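Local structure of Cow rumen GH26 endo-mannanase (Metagenome, 6UEH) at residues M60-L71 against Y122-A133. The protein probably hydrolyses internal beta-1,4-mannosidic bonds of mannans such as galactomannan, with a family 26 catalytic barrel joined to an accessory CBM6-like beta domain. Sequence-based numbering, arbitrary orientation.
With CA (calcium ion), chain B.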
loop_
_atom_site.group_PDB
_atom_site.type_symbol
_atom_site.label_atom_id
_atom_site.label_comp_id
_atom_site.label_asym_id
_atom_site.label_seq_id
_atom_site.Cartn_x
_atom_site.Cartn_y
_atom_site.Cartn_z
ATOM N N MET A 60 3.202 1.390 -20.865
ATOM C CA MET A 60 3.881 2.221 -19.876
ATOM C C MET A 60 5.171 2.795 -20.447
ATOM O O MET A 60 5.913 2.106 -21.148
ATOM C CB MET A 60 4.176 1.421 -18.607
ATOM C CG MET A 60 2.931 0.925 -17.888
ATOM S SD MET A 60 1.897 2.279 -17.295
ATOM C CE MET A 60 2.889 2.903 -15.943
ATOM N N TYR A 61 5.435 4.061 -20.138
ATOM C CA TYR A 61 6.585 4.757 -20.700
ATOM C C TYR A 61 7.331 5.578 -19.651
ATOM O O TYR A 61 6.724 6.173 -18.761
ATOM C CB TYR A 61 6.136 5.647 -21.862
ATOM C CG TYR A 61 5.730 4.852 -23.082
ATOM C CD1 TYR A 61 4.443 4.343 -23.210
ATOM C CD2 TYR A 61 6.642 4.592 -24.095
ATOM C CE1 TYR A 61 4.073 3.605 -24.318
ATOM C CE2 TYR A 61 6.283 3.855 -25.208
ATOM C CZ TYR A 61 4.999 3.363 -25.315
ATOM O OH TYR A 61 4.640 2.629 -26.421
ATOM N N GLN A 62 8.657 5.588 -19.761
ATOM C CA GLN A 62 9.514 6.309 -18.832
ATOM C C GLN A 62 9.738 7.748 -19.288
ATOM O O GLN A 62 10.092 7.999 -20.443
ATOM C CB GLN A 62 10.855 5.588 -18.683
ATOM C CG GLN A 62 11.902 6.362 -17.896
ATOM C CD GLN A 62 11.540 6.510 -16.434
ATOM O OE1 GLN A 62 11.145 5.545 -15.781
ATOM N NE2 GLN A 62 11.672 7.725 -15.911
ATOM N N PHE A 63 9.533 8.691 -18.375
ATOM C CA PHE A 63 9.691 10.105 -18.689
ATOM C C PHE A 63 10.875 10.708 -17.943
ATOM O O PHE A 63 10.951 10.646 -16.716
ATOM C CB PHE A 63 8.406 10.869 -18.364
ATOM C CG PHE A 63 7.239 10.458 -19.211
ATOM C CD1 PHE A 63 6.489 9.338 -18.887
ATOM C CD2 PHE A 63 6.902 11.180 -20.343
ATOM C CE1 PHE A 63 5.422 8.950 -19.672
ATOM C CE2 PHE A 63 5.835 10.798 -21.131
ATOM C CZ PHE A 63 5.093 9.683 -20.795
ATOM N N THR A 64 11.801 11.282 -18.701
ATOM C CA THR A 64 12.988 11.904 -18.137
ATOM C C THR A 64 13.215 13.246 -18.826
ATOM O O THR A 64 12.837 13.426 -19.983
ATOM C CB THR A 64 14.228 11.002 -18.304
ATOM O OG1 THR A 64 13.894 9.658 -17.934
ATOM C CG2 THR A 64 15.385 11.487 -17.438
ATOM N N ALA A 65 13.814 14.192 -18.115
ATOM C CA ALA A 65 14.110 15.486 -18.710
ATOM C C ALA A 65 15.390 16.075 -18.137
ATOM O O ALA A 65 15.721 15.854 -16.970
ATOM C CB ALA A 65 12.945 16.445 -18.504
ATOM N N LYS A 66 16.115 16.804 -18.977
ATOM C CA LYS A 66 17.275 17.562 -18.534
ATOM C C LYS A 66 16.781 18.909 -18.032
ATOM O O LYS A 66 16.353 19.756 -18.821
ATOM C CB LYS A 66 18.285 17.739 -19.666
ATOM C CG LYS A 66 19.618 18.311 -19.216
ATOM C CD LYS A 66 20.518 17.224 -18.665
ATOM C CE LYS A 66 20.905 16.238 -19.757
ATOM N NZ LYS A 66 21.789 15.157 -19.239
ATOM N N VAL A 67 16.816 19.101 -16.718
ATOM C CA VAL A 67 16.174 20.266 -16.129
ATOM C C VAL A 67 17.094 21.088 -15.241
ATOM O O VAL A 67 18.221 20.694 -14.939
ATOM C CB VAL A 67 14.948 19.861 -15.282
ATOM C CG1 VAL A 67 13.995 18.999 -16.097
ATOM C CG2 VAL A 67 15.395 19.131 -14.023
ATOM N N ALA A 68 16.592 22.250 -14.843
ATOM C CA ALA A 68 17.201 23.059 -13.804
ATOM C C ALA A 68 16.077 23.717 -13.020
ATOM O O ALA A 68 14.944 23.787 -13.493
ATOM C CB ALA A 68 18.140 24.099 -14.392
ATOM N N GLN A 69 16.387 24.191 -11.821
ATOM C CA GLN A 69 15.380 24.811 -10.969
ATOM C C GLN A 69 16.080 25.693 -9.946
ATOM O O GLN A 69 16.679 25.191 -8.994
ATOM C CB GLN A 69 14.524 23.739 -10.287
ATOM C CG GLN A 69 13.256 24.257 -9.624
ATOM C CD GLN A 69 13.521 24.888 -8.272
ATOM O OE1 GLN A 69 13.282 26.078 -8.073
ATOM N NE2 GLN A 69 14.020 24.090 -7.333
ATOM N N ILE A 70 16.015 27.006 -10.150
ATOM C CA ILE A 70 16.805 27.925 -9.338
ATOM C C ILE A 70 15.972 28.938 -8.551
ATOM O O ILE A 70 16.522 29.870 -7.970
ATOM C CB ILE A 70 17.811 28.709 -10.207
ATOM C CG1 ILE A 70 17.072 29.545 -11.256
ATOM C CG2 ILE A 70 18.797 27.761 -10.871
ATOM C CD1 ILE A 70 17.972 30.495 -12.023
ATOM N N LEU A 71 14.656 28.761 -8.521
ATOM C CA LEU A 71 13.810 29.686 -7.769
ATOM C C LEU A 71 13.781 29.346 -6.276
ATOM O O LEU A 71 13.845 30.236 -5.425
ATOM C CB LEU A 71 12.388 29.696 -8.332
ATOM C CG LEU A 71 11.480 30.770 -7.733
ATOM C CD1 LEU A 71 12.066 32.153 -7.988
ATOM C CD2 LEU A 71 10.061 30.665 -8.286
ATOM N N TYR A 122 8.023 27.552 -12.955
ATOM C CA TYR A 122 9.289 28.251 -12.725
ATOM C C TYR A 122 10.445 27.269 -12.566
ATOM O O TYR A 122 11.147 27.240 -11.551
ATOM C CB TYR A 122 9.162 29.198 -11.535
ATOM C CG TYR A 122 8.200 30.316 -11.861
ATOM C CD1 TYR A 122 8.620 31.435 -12.568
ATOM C CD2 TYR A 122 6.858 30.226 -11.516
ATOM C CE1 TYR A 122 7.738 32.450 -12.890
ATOM C CE2 TYR A 122 5.967 31.234 -11.835
ATOM C CZ TYR A 122 6.412 32.343 -12.523
ATOM O OH TYR A 122 5.529 33.346 -12.840
ATOM N N ALA A 123 10.608 26.457 -13.606
ATOM C CA ALA A 123 11.723 25.534 -13.741
ATOM C C ALA A 123 12.155 25.521 -15.204
ATOM O O ALA A 123 11.400 25.934 -16.085
ATOM C CB ALA A 123 11.338 24.141 -13.276
ATOM N N GLU A 124 13.364 25.043 -15.461
ATOM C CA GLU A 124 13.929 25.101 -16.803
ATOM C C GLU A 124 14.016 23.709 -17.412
ATOM O O GLU A 124 14.353 22.744 -16.727
ATOM C CB GLU A 124 15.311 25.761 -16.775
ATOM C CG GLU A 124 15.309 27.208 -16.276
ATOM C CD GLU A 124 15.090 27.322 -14.777
ATOM O OE1 GLU A 124 15.858 26.703 -14.011
ATOM O OE2 GLU A 124 14.140 28.022 -14.360
ATOM N N PHE A 125 13.707 23.612 -18.703
ATOM C CA PHE A 125 13.725 22.336 -19.406
ATOM C C PHE A 125 14.565 22.432 -20.677
ATOM O O PHE A 125 14.241 23.194 -21.587
ATOM C CB PHE A 125 12.298 21.892 -19.743
ATOM C CG PHE A 125 11.442 21.642 -18.537
ATOM C CD1 PHE A 125 10.838 22.694 -17.868
ATOM C CD2 PHE A 125 11.239 20.354 -18.070
ATOM C CE1 PHE A 125 10.054 22.467 -16.756
ATOM C CE2 PHE A 125 10.453 20.122 -16.958
ATOM C CZ PHE A 125 9.858 21.180 -16.300
ATOM N N ASP A 126 15.651 21.663 -20.725
ATOM C CA ASP A 126 16.540 21.654 -21.884
ATOM C C ASP A 126 16.053 20.658 -22.929
ATOM O O ASP A 126 15.808 21.020 -24.079
ATOM C CB ASP A 126 17.970 21.317 -21.453
ATOM C CG ASP A 126 18.951 21.325 -22.613
ATOM O OD1 ASP A 126 18.670 21.986 -23.635
ATOM O OD2 ASP A 126 20.012 20.676 -22.498
ATOM N N THR A 127 15.934 19.399 -22.519
ATOM C CA THR A 127 15.392 18.347 -23.369
ATOM C C THR A 127 14.422 17.480 -22.576
ATOM O O THR A 127 14.441 17.477 -21.345
ATOM C CB THR A 127 16.495 17.441 -23.951
ATOM O OG1 THR A 127 17.229 16.839 -22.879
ATOM C CG2 THR A 127 17.452 18.237 -24.833
ATOM N N ILE A 128 13.574 16.749 -23.289
ATOM C CA ILE A 128 12.658 15.797 -22.675
ATOM C C ILE A 128 12.787 14.460 -23.401
ATOM O O ILE A 128 12.866 14.424 -24.629
ATOM C CB ILE A 128 11.201 16.294 -22.727
ATOM C CG1 ILE A 128 11.088 17.679 -22.083
ATOM C CG2 ILE A 128 10.268 15.298 -22.050
ATOM C CD1 ILE A 128 9.819 18.425 -22.448
ATOM N N THR A 129 12.824 13.368 -22.644
ATOM C CA THR A 129 13.022 12.047 -23.229
ATOM C C THR A 129 11.933 11.065 -22.806
ATOM O O THR A 129 11.620 10.940 -21.621
ATOM C CB THR A 129 14.403 11.469 -22.846
ATOM O OG1 THR A 129 15.433 12.280 -23.424
ATOM C CG2 THR A 129 14.558 10.045 -23.349
ATOM N N VAL A 130 11.353 10.379 -23.787
ATOM C CA VAL A 130 10.362 9.344 -23.526
ATOM C C VAL A 130 10.876 7.990 -24.010
ATOM O O VAL A 130 11.232 7.833 -25.179
ATOM C CB VAL A 130 9.017 9.655 -24.210
ATOM C CG1 VAL A 130 7.980 8.601 -23.852
ATOM C CG2 VAL A 130 8.527 11.040 -23.815
ATOM N N GLU A 131 10.914 7.020 -23.104
ATOM C CA GLU A 131 11.377 5.672 -23.423
ATOM C C GLU A 131 10.330 4.639 -23.037
ATOM O O GLU A 131 9.484 4.901 -22.185
ATOM C CB GLU A 131 12.686 5.368 -22.695
ATOM C CG GLU A 131 13.835 6.285 -23.063
ATOM C CD GLU A 131 14.956 6.235 -22.049
ATOM O OE1 GLU A 131 16.068 5.794 -22.406
ATOM O OE2 GLU A 131 14.726 6.644 -20.892
ATOM N N GLU A 132 10.390 3.464 -23.657
ATOM C CA GLU A 132 9.577 2.347 -23.199
ATOM C C GLU A 132 9.982 2.020 -21.764
ATOM O O GLU A 132 11.170 1.986 -21.445
ATOM C CB GLU A 132 9.742 1.134 -24.116
ATOM C CG GLU A 132 9.154 1.352 -25.503
ATOM C CD GLU A 132 9.428 0.203 -26.450
ATOM O OE1 GLU A 132 10.307 -0.629 -26.143
ATOM O OE2 GLU A 132 8.766 0.133 -27.506
ATOM N N ALA A 133 8.995 1.810 -20.901
ATOM C CA ALA A 133 9.260 1.631 -19.479
ATOM C C ALA A 133 10.048 0.361 -19.202
ATOM O O ALA A 133 9.899 -0.642 -19.899
ATOM C CB ALA A 133 7.957 1.619 -18.689
HETATM CA CA CA B . 17.493 22.572 -25.527
HETATM O O HOH W 1 6.229 0.968 -27.903
HETATM O O HOH W 2 13.177 8.726 -20.352
HETATM O O HOH W 3 13.681 28.328 -11.788
#
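L71 CD2 lies against Y122 CB just beyond the end of an antiparallel pair, both residues being in loop; the strands of 60-71 and 122-133 are neighbours in a sheet of what is, by family, the CBM6-like accessory domain. Next along, E124 bonds to A68 through both backbone groups (E124 N to A68 O, 2.8 Å). Its side chain, bent at chi2 (73°), curls back so that a water links OE2 to I70 N and Y122 O; A68, being small, leaves room for this fold, its CB 3.5 Å from E124 OE1. F125 turns into the core of this beta-sandwich, suiting an aromatic: V67 CG1 packs 3.7 Å from its CD2, A65 CB stands at the ring edge, and F116 of the other sheet meets the ring.

At D126 the strand turns a corner. Its N still donates to K66 O (2.8 Å), while its own O and OD1 (2.3 Å) bind the calcium ion, completed by E13, E15, S37 and G40; K66 NZ turns instead to D99. Past the corner I128 pairs with A65, and T129 N and O both bond to T64. V130 suits the buried face: CG1 lies over the F63 ring and CG2 sits 3.8 Å from CE2. On the other face a water joins E131 OE2 to T64 OG1.

E132 CG runs beside Y61 CE2 (3.8 Å), a water bridges E132 OE2 and Y61 OH, and the Y61 ring meets that of F8. With an alanine here instead of Y61, E132 is likely to lose its water-bridged partner and F8 its neighbouring ring. The backbone ladder thus places D126 to chelate calcium and apolar side chains in the core, while water serves T64, E131, Y61, E132 and even buried E124.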